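Local coordinates for taurocyamine kinase (PDB 4WOD), which catalyses the reversible transfer of phosphate between ATP and taurocyamine, with magnesium as cofactor, in a chain that carries the phosphagen kinase unit twice, at residues K401-G406 with A430-T435; G90-P95 with N259-F264; D16-S21 with Y55-L60; V280-P285 with Y319-K324. The protein carries 4 engineered substitutions. All blocks are in the same frame, centred on the assembly; numbering follows the deposited sequence.

Overall arrangement
Of the four contacts, interaction 4 is the buried one: two neighbouring strands of the first catalytic sheet, joined by regular backbone hydrogen bonds and an apolar face. Interactions 1, 2 and 3 are partly buried loop contacts in which single side chains do more of the work: a glutamate gripping a turn in interaction 1, a histidine and an isoleucine fitted against a hairpin in interaction 2, and a proline under a guanidinium in interaction 3, which also reaches bound arginine. Interactions 2 to 4 belong to the first repeat; interaction 1 lies in the second, its centre about 54 Å from that of interaction 2.

Interaction 1 (K401-G406 with A430-T435); sequences KRTTHG and AECYST
Glu431 and Thr404 carry the polar side of this contact, the carboxylate of one gripping the start of a turn in the other segment. With CG anti to its backbone N (chi1 -171°) and the chain extended beyond, Glu431 reaches across the gap. Its OE2 accepts from Thr404 N at 2.9 Å, the N-H coming from above the carboxylate plane, while OE1 takes the Thr404 OG1 hydroxyl from the syn side at 3.0 Å. One residue thus supplies both donors, and the type I turn from Thr403 to Gly406 is held at its second position.

The tighter packing centres on buried Thr403. Its CG2 methyl lies 3.6 Å from Thr435 OG1, the two side chains meeting nearly at right angles, and the same methyl is 4.0 Å from Cys432 SG. Thr403 OG1 looks elsewhere, to Glu429 and Ala407 N. The looser, solvent side is formed by exposed Lys401, whose bent chain brings NZ to 3.6 Å from Thr435 CG2, and by exposed His405, whose ND1 is hydrogen-bonded to Glu429.

Glu431 O accepts from the backbone N and the hydroxyl of both Ser434 and Thr435, which holds the helical turn together. Within the N-terminal domain of the second repeat, the contact therefore combines a bidentate carboxylate grip with methyl packing, and Glu431 probably favours its ionised form here.

Interaction 2 (G90-P95 with N259-F264); sequences GKIQHP and NDRLGF
Ile92 and His94 make the first shell, each set against a different part of the tight hairpin 259-264. The CG2 branch of Ile92, anti to the backbone N, meets Leu262 CD2 at 3.7 Å, and Ile92 O rests on Arg261 CG at 3.4 Å. His94 N donates to Asp260 O (3.1 Å). The imidazole of His94 lies close to backbone: its CD2 is 3.5 Å from Gly263 CA, where the absence of a side chain permits the approach. A water links His94 O to Asp260 OD1.

A second shell fixes the hairpin. Asn259 OD1 accepts from both Arg261 N and Leu262 N, an Asx turn extended to an Asx motif, the bond from Leu262 N nearly straight at 170°. Leu262 and Gly263 together face Asn259 in a classic beta bulge. Outside the segments, Gly328 N donates to His94 ND1, Lys96 pairs with Asp260, and Asp78 forms a salt bridge with Arg261.

The loop between helix 74-84 and strand 117-126 is in this way laid against the two-stranded hairpin of the catalytic domain, with Ile92 and Leu262 also packing on Ile81 of helix 74-84.

Interaction 3 (D16-S21 with Y55-L60); sequences DERNHS and YNPGAL. With ARG (arginine), chain B.
Van der Waals packing converges on Pro57, which takes the largest share of the interface. Its CG sits over the centre of one face of the Arg18 guanidinium, 3.6 Å from CZ, and its CB is 3.5 Å from Asp16 OD2. Asn19 adds its CB, 4.1 Å from Pro57 CB. Farther along, Ser21 CB approaches Ala59 O at 3.1 Å.

Ionic bonds hold that guanidinium flat against the proline. Arg18 grips Asp16 side-on: NE meets the syn lone pair of OD1 at 2.8 Å, within the guanidinium plane, and NH2 reaches OD2 from a tilted position. The bend at chi3 (-58°) folds the arginine chain back to its neighbour.

Both segments are built on type I turns, Asp16 to Asn19 and Asn56 to Ala59, in the N-terminal domain of the first repeat. Asp16 and Asn19 each form an Asx turn as well, OD1 of each accepting from the backbone N two residues on. Ser21 is the N-cap of helix 22-26, its OG bonded to Lys24 N.

No direct hydrogen bond joins the two segments; a water accepts from His20 N and donates to Pro57 O, and just beyond, the backbones of Leu60 and Leu22 are hydrogen-bonded.

Ligand binding uses the backbone of the second loop. Leu60 N donates to the carboxylate O of the bound arginine at 2.8 Å, almost straight at 168°, and Leu61 N, Arg63 and Glu222 add further hydrogen bonds.

Interaction 4 (V280-P285 with Y319-K324); sequences VHAKIP and YDLSNK
Two torsions bring His281 and Asp320 together on one face of the sheet: the imidazole of His281 is set anti to its carbonyl carbon (chi1 -85°), whereas the carboxylate of Asp320 stands anti to its backbone N (chi1 -174°). Ring and carboxylate planes are then almost perpendicular, and His281 CE1 comes to 3.2 Å from Asp320 OD2. The nearby ND1 is too poorly aligned for a hydrogen bond; the polar ends find partners elsewhere, NE2 of His281 with Glu310 and OD1 of Asp320 with Arg277 in a salt bridge.

Val280, Ala282, Tyr319 and Leu321 point to the other face, and Ile284, just past the strand, packs against Tyr319 and Leu321. Ile284 carries CG1 between its backbone N and carbonyl carbon, where it meets Tyr319 CD2 at 3.9 Å, the two side chains crossing at about a right angle. Its CD1 reaches Leu321 CD2 tip to tip at 4.2 Å, and Val280 CG2 packs against Leu321 CB.

An antiparallel ladder joins the strands. Val280 with Leu321 and Ala282 with Tyr319 are hydrogen-bonded pairs. Ala282 N lies 2.8 Å from Tyr319 O. Val280 N lies 3.1 Å from Leu321 O. His281 with Asp320 is the non-hydrogen-bonded pair between them. Val280 and His281 belong to a predicted ATP site.

In the eight-stranded catalytic sheet, strand 277-283 is flanked by strand 117-126 and strand 318-323 by strand 302-306, while helix 331-355 covers Val280 and Ala282.

Interaction 1 (K401-G406 with A430-T435)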
loop_
_atom_site.group_PDB
_atom_site.type_symbol
_atom_site.label_atom_id
_atom_site.label_comp_id
_atom_site.label_asym_id
_atom_site.label_seq_id
_atom_site.Cartn_x
_atom_site.Cartn_y
_atom_site.Cartn_z
ATOM N N LYS A 401 20.732 12.186 16.201
ATOM C CA LYS A 401 21.682 11.179 16.656
ATOM C C LYS A 401 21.487 9.882 15.864
ATOM O O LYS A 401 20.355 9.502 15.540
ATOM C CB LYS A 401 21.527 10.929 18.163
ATOM C CG LYS A 401 22.520 9.911 18.708
ATOM C CD LYS A 401 23.153 10.363 20.020
ATOM C CE LYS A 401 24.666 10.111 20.026
ATOM N NZ LYS A 401 25.026 8.795 19.420
ATOM N N ARG A 402 22.591 9.212 15.546
ATOM C CA ARG A 402 22.531 7.905 14.886
ATOM C C ARG A 402 23.381 6.906 15.647
ATOM O O ARG A 402 24.372 7.286 16.285
ATOM C CB ARG A 402 23.014 7.981 13.437
ATOM C CG ARG A 402 22.206 8.918 12.540
ATOM C CD ARG A 402 22.031 8.341 11.124
ATOM N NE ARG A 402 21.083 9.153 10.362
ATOM C CZ ARG A 402 20.239 8.675 9.456
ATOM N NH1 ARG A 402 20.225 7.370 9.163
ATOM N NH2 ARG A 402 19.414 9.514 8.826
ATOM N N THR A 403 23.001 5.630 15.574
ATOM C CA THR A 403 23.906 4.580 16.033
ATOM C C THR A 403 25.080 4.489 15.076
ATOM O O THR A 403 25.089 5.116 14.013
ATOM C CB THR A 403 23.219 3.211 16.115
ATOM O OG1 THR A 403 22.784 2.821 14.804
ATOM C CG2 THR A 403 22.038 3.270 17.042
ATOM N N THR A 404 26.059 3.667 15.437
ATOM C CA THR A 404 27.281 3.559 14.668
ATOM C C THR A 404 26.957 3.141 13.246
ATOM O O THR A 404 27.641 3.526 12.303
ATOM C CB THR A 404 28.274 2.552 15.317
ATOM O OG1 THR A 404 28.537 2.953 16.668
ATOM C CG2 THR A 404 29.583 2.536 14.562
ATOM N N HIS A 405 25.879 2.378 13.089
ATOM C CA HIS A 405 25.552 1.835 11.783
ATOM C C HIS A 405 24.300 2.451 11.161
ATOM O O HIS A 405 23.818 1.983 10.133
ATOM C CB HIS A 405 25.448 0.330 11.904
ATOM C CG HIS A 405 26.642 -0.266 12.584
ATOM N ND1 HIS A 405 26.546 -1.041 13.720
ATOM C CD2 HIS A 405 27.967 -0.136 12.325
ATOM C CE1 HIS A 405 27.758 -1.400 14.108
ATOM N NE2 HIS A 405 28.639 -0.865 13.278
ATOM N N GLY A 406 23.806 3.529 11.765
ATOM C CA GLY A 406 22.850 4.377 11.075
ATOM C C GLY A 406 21.408 4.406 11.546
ATOM O O GLY A 406 20.556 5.023 10.899
ATOM N N ALA A 430 20.840 -3.695 17.500
ATOM C CA ALA A 430 21.036 -3.933 18.914
ATOM C C ALA A 430 21.540 -2.698 19.634
ATOM O O ALA A 430 21.176 -2.467 20.787
ATOM C CB ALA A 430 22.011 -5.098 19.137
ATOM N N GLU A 431 22.379 -1.917 18.954
ATOM C CA GLU A 431 23.019 -0.756 19.575
ATOM C C GLU A 431 21.987 0.304 19.986
ATOM O O GLU A 431 22.246 1.163 20.835
ATOM C CB GLU A 431 24.058 -0.149 18.629
ATOM C CG GLU A 431 24.917 0.938 19.277
ATOM C CD GLU A 431 25.865 1.595 18.294
ATOM O OE1 GLU A 431 26.584 0.857 17.590
ATOM O OE2 GLU A 431 25.886 2.845 18.214
ATOM N N CYS A 432 20.813 0.233 19.378
ATOM C CA CYS A 432 19.724 1.134 19.728
ATOM C C CYS A 432 19.443 1.115 21.233
ATOM O O CYS A 432 19.114 2.157 21.823
ATOM C CB CYS A 432 18.464 0.763 18.931
ATOM S SG CYS A 432 18.515 1.299 17.207
ATOM N N TYR A 433 19.613 -0.054 21.860
ATOM C CA TYR A 433 19.293 -0.201 23.271
ATOM C C TYR A 433 20.342 0.396 24.217
ATOM O O TYR A 433 20.155 0.395 25.427
ATOM C CB TYR A 433 19.078 -1.678 23.618
ATOM C CG TYR A 433 17.815 -2.230 22.991
ATOM C CD1 TYR A 433 16.574 -2.049 23.604
ATOM C CD2 TYR A 433 17.856 -2.903 21.778
ATOM C CE1 TYR A 433 15.401 -2.563 23.041
ATOM C CE2 TYR A 433 16.682 -3.400 21.188
ATOM C CZ TYR A 433 15.467 -3.232 21.825
ATOM O OH TYR A 433 14.303 -3.736 21.238
ATOM N N SER A 434 21.440 0.887 23.684
ATOM C CA SER A 434 22.331 1.680 24.516
ATOM C C SER A 434 22.340 3.128 24.017
ATOM O O SER A 434 22.256 4.047 24.822
ATOM C CB SER A 434 23.746 1.081 24.544
ATOM O OG SER A 434 24.378 1.192 23.284
ATOM N N THR A 435 22.443 3.331 22.701
ATOM C CA THR A 435 22.472 4.690 22.133
ATOM C C THR A 435 21.235 5.517 22.521
ATOM O O THR A 435 21.331 6.733 22.803
ATOM C CB THR A 435 22.581 4.646 20.600
ATOM O OG1 THR A 435 23.703 3.840 20.225
ATOM C CG2 THR A 435 22.732 6.061 20.008
#

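Interaction 2 (G90-P95 with N259-F264)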
loop_
_atom_site.group_PDB
_atom_site.type_symbol
_atom_site.label_atom_id
_atom_site.label_comp_id
_atom_site.label_asym_id
_atom_site.label_seq_id
_atom_site.Cartn_x
_atom_site.Cartn_y
_atom_site.Cartn_z
ATOM N N GLY A 90 -23.326 6.116 -1.764
ATOM C CA GLY A 90 -23.772 6.077 -3.142
ATOM C C GLY A 90 -24.556 7.333 -3.457
ATOM O O GLY A 90 -25.409 7.341 -4.339
ATOM N N LYS A 91 -24.255 8.403 -2.721
ATOM C CA LYS A 91 -24.964 9.674 -2.852
ATOM C C LYS A 91 -24.253 10.573 -3.851
ATOM O O LYS A 91 -23.774 11.655 -3.508
ATOM C CB LYS A 91 -25.068 10.372 -1.495
ATOM C CG LYS A 91 -26.222 11.352 -1.394
ATOM C CD LYS A 91 -26.206 12.096 -0.064
ATOM C CE LYS A 91 -27.446 11.785 0.765
ATOM N NZ LYS A 91 -27.516 12.631 1.994
ATOM N N ILE A 92 -24.172 10.113 -5.090
ATOM C CA ILE A 92 -23.358 10.786 -6.085
ATOM C C ILE A 92 -23.881 12.178 -6.375
ATOM O O ILE A 92 -25.051 12.351 -6.679
ATOM C CB ILE A 92 -23.307 9.979 -7.379
ATOM C CG1 ILE A 92 -23.051 8.504 -7.052
ATOM C CG2 ILE A 92 -22.241 10.545 -8.303
ATOM C CD1 ILE A 92 -23.222 7.583 -8.235
ATOM N N GLN A 93 -23.022 13.183 -6.254
ATOM C CA GLN A 93 -23.440 14.533 -6.616
ATOM C C GLN A 93 -22.235 15.345 -7.055
ATOM O O GLN A 93 -21.092 14.980 -6.775
ATOM C CB GLN A 93 -24.172 15.210 -5.450
ATOM C CG GLN A 93 -23.343 15.408 -4.193
ATOM C CD GLN A 93 -24.160 16.025 -3.051
ATOM O OE1 GLN A 93 -24.722 17.116 -3.187
ATOM N NE2 GLN A 93 -24.231 15.316 -1.925
ATOM N N HIS A 94 -22.485 16.430 -7.768
ATOM C CA HIS A 94 -21.386 17.261 -8.238
ATOM C C HIS A 94 -21.803 18.723 -8.323
ATOM O O HIS A 94 -22.863 19.032 -8.870
ATOM C CB HIS A 94 -20.895 16.779 -9.608
ATOM C CG HIS A 94 -19.603 17.399 -10.014
ATOM N ND1 HIS A 94 -18.397 17.004 -9.481
ATOM C CD2 HIS A 94 -19.327 18.419 -10.859
ATOM C CE1 HIS A 94 -17.432 17.739 -9.989
ATOM N NE2 HIS A 94 -17.967 18.598 -10.839
ATOM N N PRO A 95 -20.947 19.637 -7.831
ATOM C CA PRO A 95 -21.298 21.064 -7.863
ATOM C C PRO A 95 -21.192 21.695 -9.250
ATOM O O PRO A 95 -20.550 21.129 -10.133
ATOM C CB PRO A 95 -20.269 21.691 -6.909
ATOM C CG PRO A 95 -19.095 20.824 -7.012
ATOM C CD PRO A 95 -19.618 19.407 -7.237
ATOM N N ASN A 259 -24.471 17.019 -15.977
ATOM C CA ASN A 259 -25.635 16.968 -15.089
ATOM C C ASN A 259 -25.205 17.014 -13.622
ATOM O O ASN A 259 -24.038 16.747 -13.285
ATOM C CB ASN A 259 -26.536 15.745 -15.391
ATOM C CG ASN A 259 -25.972 14.402 -14.899
ATOM O OD1 ASN A 259 -25.474 14.281 -13.784
ATOM N ND2 ASN A 259 -26.129 13.363 -15.727
ATOM N N ASP A 260 -26.152 17.360 -12.754
ATOM C CA ASP A 260 -25.819 17.733 -11.393
ATOM C C ASP A 260 -25.481 16.538 -10.512
ATOM O O ASP A 260 -25.189 16.704 -9.339
ATOM C CB ASP A 260 -26.963 18.542 -10.763
ATOM C CG ASP A 260 -27.221 19.853 -11.498
ATOM O OD1 ASP A 260 -26.484 20.835 -11.235
ATOM O OD2 ASP A 260 -28.147 19.896 -12.345
ATOM N N ARG A 261 -25.495 15.346 -11.088
ATOM C CA ARG A 261 -25.055 14.150 -10.387
ATOM C C ARG A 261 -23.599 13.776 -10.738
ATOM O O ARG A 261 -22.768 13.579 -9.844
ATOM C CB ARG A 261 -26.011 13.011 -10.721
ATOM C CG ARG A 261 -25.818 11.730 -9.958
ATOM C CD ARG A 261 -27.030 10.838 -10.224
ATOM N NE ARG A 261 -27.248 10.645 -11.656
ATOM C CZ ARG A 261 -26.656 9.680 -12.339
ATOM N NH1 ARG A 261 -25.856 8.863 -11.688
ATOM N NH2 ARG A 261 -26.863 9.524 -13.645
ATOM N N LEU A 262 -23.281 13.704 -12.033
ATOM C CA LEU A 262 -21.950 13.283 -12.461
ATOM C C LEU A 262 -21.062 14.427 -12.917
ATOM O O LEU A 262 -19.910 14.203 -13.286
ATOM C CB LEU A 262 -22.055 12.257 -13.606
ATOM C CG LEU A 262 -22.954 11.059 -13.261
ATOM C CD1 LEU A 262 -23.072 10.100 -14.427
ATOM C CD2 LEU A 262 -22.434 10.341 -12.029
ATOM N N GLY A 263 -21.586 15.645 -12.936
ATOM C CA GLY A 263 -20.829 16.730 -13.536
ATOM C C GLY A 263 -20.673 16.564 -15.046
ATOM O O GLY A 263 -21.635 16.212 -15.732
ATOM N N PHE A 264 -19.472 16.844 -15.566
ATOM C CA PHE A 264 -19.202 16.708 -17.004
ATOM C C PHE A 264 -19.074 15.234 -17.385
ATOM O O PHE A 264 -18.273 14.475 -16.810
ATOM C CB PHE A 264 -17.938 17.454 -17.409
ATOM C CG PHE A 264 -18.074 18.946 -17.365
ATOM C CD1 PHE A 264 -18.820 19.609 -18.334
ATOM C CD2 PHE A 264 -17.474 19.677 -16.361
ATOM C CE1 PHE A 264 -18.950 20.988 -18.308
ATOM C CE2 PHE A 264 -17.594 21.067 -16.323
ATOM C CZ PHE A 264 -18.321 21.716 -17.305
HETATM O O HOH W 1 -24.637 21.036 -9.593
#

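Interaction 3 (D16-S21 with Y55-L60)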
loop_
_atom_site.group_PDB
_atom_site.type_symbol
_atom_site.label_atom_id
_atom_site.label_comp_id
_atom_site.label_asym_id
_atom_site.label_seq_id
_atom_site.Cartn_x
_atom_site.Cartn_y
_atom_site.Cartn_z
ATOM N N ASP A 16 -13.160 -15.212 -16.328
ATOM C CA ASP A 16 -11.767 -14.822 -16.474
ATOM C C ASP A 16 -11.147 -14.546 -15.109
ATOM O O ASP A 16 -11.460 -13.547 -14.454
ATOM C CB ASP A 16 -11.646 -13.601 -17.387
ATOM C CG ASP A 16 -10.215 -13.342 -17.823
ATOM O OD1 ASP A 16 -9.295 -14.038 -17.334
ATOM O OD2 ASP A 16 -10.008 -12.429 -18.654
ATOM N N GLU A 17 -10.260 -15.442 -14.689
ATOM C CA GLU A 17 -9.645 -15.360 -13.372
ATOM C C GLU A 17 -8.781 -14.105 -13.207
ATOM O O GLU A 17 -8.571 -13.632 -12.084
ATOM C CB GLU A 17 -8.805 -16.617 -13.112
ATOM C CG GLU A 17 -8.911 -17.169 -11.699
ATOM C CD GLU A 17 -10.203 -17.936 -11.456
ATOM O OE1 GLU A 17 -11.064 -17.968 -12.365
ATOM O OE2 GLU A 17 -10.354 -18.506 -10.351
ATOM N N ARG A 18 -8.286 -13.583 -14.331
ATOM C CA ARG A 18 -7.453 -12.382 -14.348
ATOM C C ARG A 18 -8.288 -11.111 -14.224
ATOM O O ARG A 18 -7.764 -10.027 -13.964
ATOM C CB ARG A 18 -6.640 -12.305 -15.637
ATOM C CG ARG A 18 -5.807 -13.544 -15.956
ATOM C CD ARG A 18 -5.488 -13.554 -17.427
ATOM N NE ARG A 18 -6.719 -13.546 -18.215
ATOM C CZ ARG A 18 -6.787 -13.239 -19.505
ATOM N NH1 ARG A 18 -5.688 -12.898 -20.169
ATOM N NH2 ARG A 18 -7.959 -13.259 -20.129
ATOM N N ASN A 19 -9.588 -11.234 -14.454
ATOM C CA ASN A 19 -10.444 -10.060 -14.408
ATOM C C ASN A 19 -10.921 -9.794 -12.986
ATOM O O ASN A 19 -11.554 -10.646 -12.369
ATOM C CB ASN A 19 -11.627 -10.226 -15.367
ATOM C CG ASN A 19 -12.309 -8.916 -15.672
ATOM O OD1 ASN A 19 -12.654 -8.153 -14.766
ATOM N ND2 ASN A 19 -12.504 -8.639 -16.956
ATOM N N HIS A 20 -10.601 -8.607 -12.476
ATOM C CA HIS A 20 -11.056 -8.157 -11.168
ATOM C C HIS A 20 -11.660 -6.765 -11.272
ATOM O O HIS A 20 -11.474 -5.929 -10.385
ATOM C CB HIS A 20 -9.901 -8.149 -10.166
ATOM C CG HIS A 20 -9.184 -9.457 -10.079
ATOM N ND1 HIS A 20 -7.902 -9.636 -10.548
ATOM C CD2 HIS A 20 -9.584 -10.661 -9.610
ATOM C CE1 HIS A 20 -7.536 -10.891 -10.354
ATOM N NE2 HIS A 20 -8.540 -11.535 -9.792
ATOM N N SER A 21 -12.360 -6.516 -12.371
ATOM C CA SER A 21 -12.853 -5.171 -12.673
ATOM C C SER A 21 -14.083 -4.839 -11.851
ATOM O O SER A 21 -14.753 -5.738 -11.353
ATOM C CB SER A 21 -13.163 -5.047 -14.168
ATOM O OG SER A 21 -14.016 -6.094 -14.630
ATOM N N TYR A 55 -12.169 -8.412 -22.940
ATOM C CA TYR A 55 -10.944 -8.739 -23.664
ATOM C C TYR A 55 -9.717 -8.160 -23.000
ATOM O O TYR A 55 -8.610 -8.577 -23.292
ATOM C CB TYR A 55 -11.046 -8.266 -25.109
ATOM C CG TYR A 55 -12.248 -8.888 -25.765
ATOM C CD1 TYR A 55 -12.293 -10.256 -26.012
ATOM C CD2 TYR A 55 -13.358 -8.126 -26.090
ATOM C CE1 TYR A 55 -13.409 -10.842 -26.587
ATOM C CE2 TYR A 55 -14.480 -8.702 -26.666
ATOM C CZ TYR A 55 -14.500 -10.055 -26.907
ATOM O OH TYR A 55 -15.605 -10.622 -27.488
ATOM N N ASN A 56 -9.923 -7.204 -22.106
ATOM C CA ASN A 56 -8.819 -6.623 -21.357
ATOM C C ASN A 56 -9.031 -6.768 -19.850
ATOM O O ASN A 56 -9.576 -5.876 -19.195
ATOM C CB ASN A 56 -8.651 -5.159 -21.749
ATOM C CG ASN A 56 -8.414 -4.992 -23.239
ATOM O OD1 ASN A 56 -9.356 -4.787 -24.014
ATOM N ND2 ASN A 56 -7.155 -5.110 -23.653
ATOM N N PRO A 57 -8.590 -7.904 -19.284
ATOM C CA PRO A 57 -8.856 -8.154 -17.862
ATOM C C PRO A 57 -8.197 -7.153 -16.902
ATOM O O PRO A 57 -8.630 -7.057 -15.757
ATOM C CB PRO A 57 -8.302 -9.572 -17.643
ATOM C CG PRO A 57 -7.350 -9.806 -18.780
ATOM C CD PRO A 57 -7.876 -9.014 -19.938
ATOM N N GLY A 58 -7.195 -6.413 -17.363
ATOM C CA GLY A 58 -6.528 -5.439 -16.515
ATOM C C GLY A 58 -7.342 -4.169 -16.334
ATOM O O GLY A 58 -7.098 -3.391 -15.418
ATOM N N ALA A 59 -8.312 -3.956 -17.216
ATOM C CA ALA A 59 -9.141 -2.752 -17.162
ATOM C C ALA A 59 -10.086 -2.789 -15.960
ATOM O O ALA A 59 -10.806 -3.759 -15.751
ATOM C CB ALA A 59 -9.922 -2.595 -18.454
ATOM N N LEU A 60 -10.087 -1.713 -15.187
ATOM C CA LEU A 60 -10.901 -1.602 -13.983
ATOM C C LEU A 60 -12.366 -1.204 -14.239
ATOM O O LEU A 60 -13.279 -1.626 -13.522
ATOM C CB LEU A 60 -10.260 -0.574 -13.054
ATOM C CG LEU A 60 -10.822 -0.513 -11.642
ATOM C CD1 LEU A 60 -10.609 -1.857 -10.979
ATOM C CD2 LEU A 60 -10.124 0.600 -10.858
HETATM N N ARG B . -9.426 3.202 -14.307
HETATM C CA ARG B . -9.604 2.905 -15.702
HETATM C C ARG B . -9.619 1.445 -16.114
HETATM O O ARG B . -8.718 0.668 -15.715
HETATM C CB ARG B . -8.648 3.681 -16.531
HETATM C CG ARG B . -9.121 5.072 -16.783
HETATM C CD ARG B . -9.424 5.152 -18.235
HETATM N NE ARG B . -9.875 6.469 -18.573
HETATM C CZ ARG B . -9.401 7.148 -19.579
HETATM N NH1 ARG B . -9.856 8.338 -19.837
HETATM N NH2 ARG B . -8.449 6.634 -20.308
HETATM O OXT ARG B . -10.615 1.219 -16.817
HETATM O O HOH W 2 -11.872 -5.646 -17.205
HETATM O O HOH W 3 -8.982 -5.978 -13.214
#

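Interaction 4 (V280-P285 with Y319-K324)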
loop_
_atom_site.group_PDB
_atom_site.type_symbol
_atom_site.label_atom_id
_atom_site.label_comp_id
_atom_site.label_asym_id
_atom_site.label_seq_id
_atom_site.Cartn_x
_atom_site.Cartn_y
_atom_site.Cartn_z
ATOM N N VAL A 280 2.220 17.502 -11.733
ATOM C CA VAL A 280 3.616 17.816 -12.022
ATOM C C VAL A 280 4.399 16.535 -12.273
ATOM O O VAL A 280 4.041 15.472 -11.746
ATOM C CB VAL A 280 4.309 18.576 -10.867
ATOM C CG1 VAL A 280 3.714 19.938 -10.719
ATOM C CG2 VAL A 280 4.226 17.764 -9.522
ATOM N N HIS A 281 5.447 16.644 -13.089
ATOM C CA HIS A 281 6.509 15.638 -13.114
ATOM C C HIS A 281 7.580 16.085 -12.129
ATOM O O HIS A 281 8.211 17.126 -12.325
ATOM C CB HIS A 281 7.108 15.477 -14.508
ATOM C CG HIS A 281 6.356 14.532 -15.383
ATOM N ND1 HIS A 281 4.988 14.587 -15.532
ATOM C CD2 HIS A 281 6.779 13.502 -16.154
ATOM C CE1 HIS A 281 4.598 13.633 -16.360
ATOM N NE2 HIS A 281 5.666 12.961 -16.751
ATOM N N ALA A 282 7.777 15.320 -11.062
ATOM C CA ALA A 282 8.693 15.765 -10.020
ATOM C C ALA A 282 9.736 14.709 -9.702
ATOM O O ALA A 282 9.440 13.519 -9.761
ATOM C CB ALA A 282 7.923 16.125 -8.761
ATOM N N LYS A 283 10.934 15.158 -9.336
ATOM C CA LYS A 283 12.001 14.280 -8.841
ATOM C C LYS A 283 11.889 14.058 -7.335
ATOM O O LYS A 283 12.323 14.897 -6.544
ATOM C CB LYS A 283 13.384 14.853 -9.165
ATOM C CG LYS A 283 13.689 15.026 -10.640
ATOM C CD LYS A 283 14.644 16.199 -10.842
ATOM C CE LYS A 283 14.214 17.121 -11.985
ATOM N NZ LYS A 283 14.773 18.510 -11.843
ATOM N N ILE A 284 11.331 12.918 -6.944
ATOM C CA ILE A 284 11.163 12.585 -5.532
ATOM C C ILE A 284 11.662 11.160 -5.198
ATOM O O ILE A 284 10.924 10.361 -4.612
ATOM C CB ILE A 284 9.683 12.719 -5.121
ATOM C CG1 ILE A 284 8.797 11.820 -6.001
ATOM C CG2 ILE A 284 9.224 14.186 -5.288
ATOM C CD1 ILE A 284 7.441 11.544 -5.421
ATOM N N PRO A 285 12.929 10.854 -5.536
ATOM C CA PRO A 285 13.438 9.488 -5.335
ATOM C C PRO A 285 13.398 9.003 -3.878
ATOM O O PRO A 285 13.157 7.818 -3.650
ATOM C CB PRO A 285 14.893 9.582 -5.823
ATOM C CG PRO A 285 15.261 11.016 -5.593
ATOM C CD PRO A 285 14.001 11.773 -5.963
ATOM N N TYR A 319 8.303 11.202 -10.779
ATOM C CA TYR A 319 6.916 10.754 -10.754
ATOM C C TYR A 319 5.956 11.819 -11.210
ATOM O O TYR A 319 6.223 13.011 -11.062
ATOM C CB TYR A 319 6.513 10.304 -9.351
ATOM C CG TYR A 319 7.127 8.986 -8.982
ATOM C CD1 TYR A 319 6.377 7.809 -9.041
ATOM C CD2 TYR A 319 8.465 8.905 -8.613
ATOM C CE1 TYR A 319 6.940 6.593 -8.722
ATOM C CE2 TYR A 319 9.039 7.701 -8.302
ATOM C CZ TYR A 319 8.274 6.545 -8.342
ATOM O OH TYR A 319 8.855 5.340 -8.020
ATOM N N ASP A 320 4.835 11.366 -11.760
ATOM C CA ASP A 320 3.688 12.225 -12.011
ATOM C C ASP A 320 2.828 12.234 -10.750
ATOM O O ASP A 320 2.412 11.180 -10.257
ATOM C CB ASP A 320 2.898 11.726 -13.225
ATOM C CG ASP A 320 1.763 12.662 -13.616
ATOM O OD1 ASP A 320 0.696 12.607 -12.967
ATOM O OD2 ASP A 320 1.925 13.440 -14.586
ATOM N N LEU A 321 2.593 13.426 -10.214
ATOM C CA LEU A 321 1.783 13.616 -9.017
ATOM C C LEU A 321 0.588 14.470 -9.385
ATOM O O LEU A 321 0.781 15.584 -9.844
ATOM C CB LEU A 321 2.583 14.314 -7.910
ATOM C CG LEU A 321 3.896 13.644 -7.499
ATOM C CD1 LEU A 321 4.619 14.524 -6.504
ATOM C CD2 LEU A 321 3.604 12.273 -6.898
ATOM N N SER A 322 -0.624 13.965 -9.179
ATOM C CA SER A 322 -1.843 14.731 -9.506
ATOM C C SER A 322 -2.914 14.680 -8.398
ATOM O O SER A 322 -2.858 13.830 -7.522
ATOM C CB SER A 322 -2.445 14.222 -10.822
ATOM O OG SER A 322 -2.752 12.844 -10.751
ATOM N N ASN A 323 -3.882 15.602 -8.438
ATOM C CA ASN A 323 -5.052 15.497 -7.583
ATOM C C ASN A 323 -5.695 14.126 -7.733
ATOM O O ASN A 323 -5.876 13.646 -8.849
ATOM C CB ASN A 323 -6.086 16.595 -7.911
ATOM C CG ASN A 323 -6.418 16.689 -9.404
ATOM O OD1 ASN A 323 -5.576 17.074 -10.224
ATOM N ND2 ASN A 323 -7.677 16.378 -9.755
ATOM N N LYS A 324 -6.028 13.480 -6.619
ATOM C CA LYS A 324 -6.678 12.173 -6.722
ATOM C C LYS A 324 -8.173 12.305 -7.008
ATOM O O LYS A 324 -8.804 11.355 -7.450
ATOM C CB LYS A 324 -6.464 11.353 -5.447
ATOM C CG LYS A 324 -7.236 11.869 -4.221
ATOM C CD LYS A 324 -6.963 11.024 -2.973
ATOM C CE LYS A 324 -7.802 11.509 -1.779
ATOM N NZ LYS A 324 -7.438 10.800 -0.510
#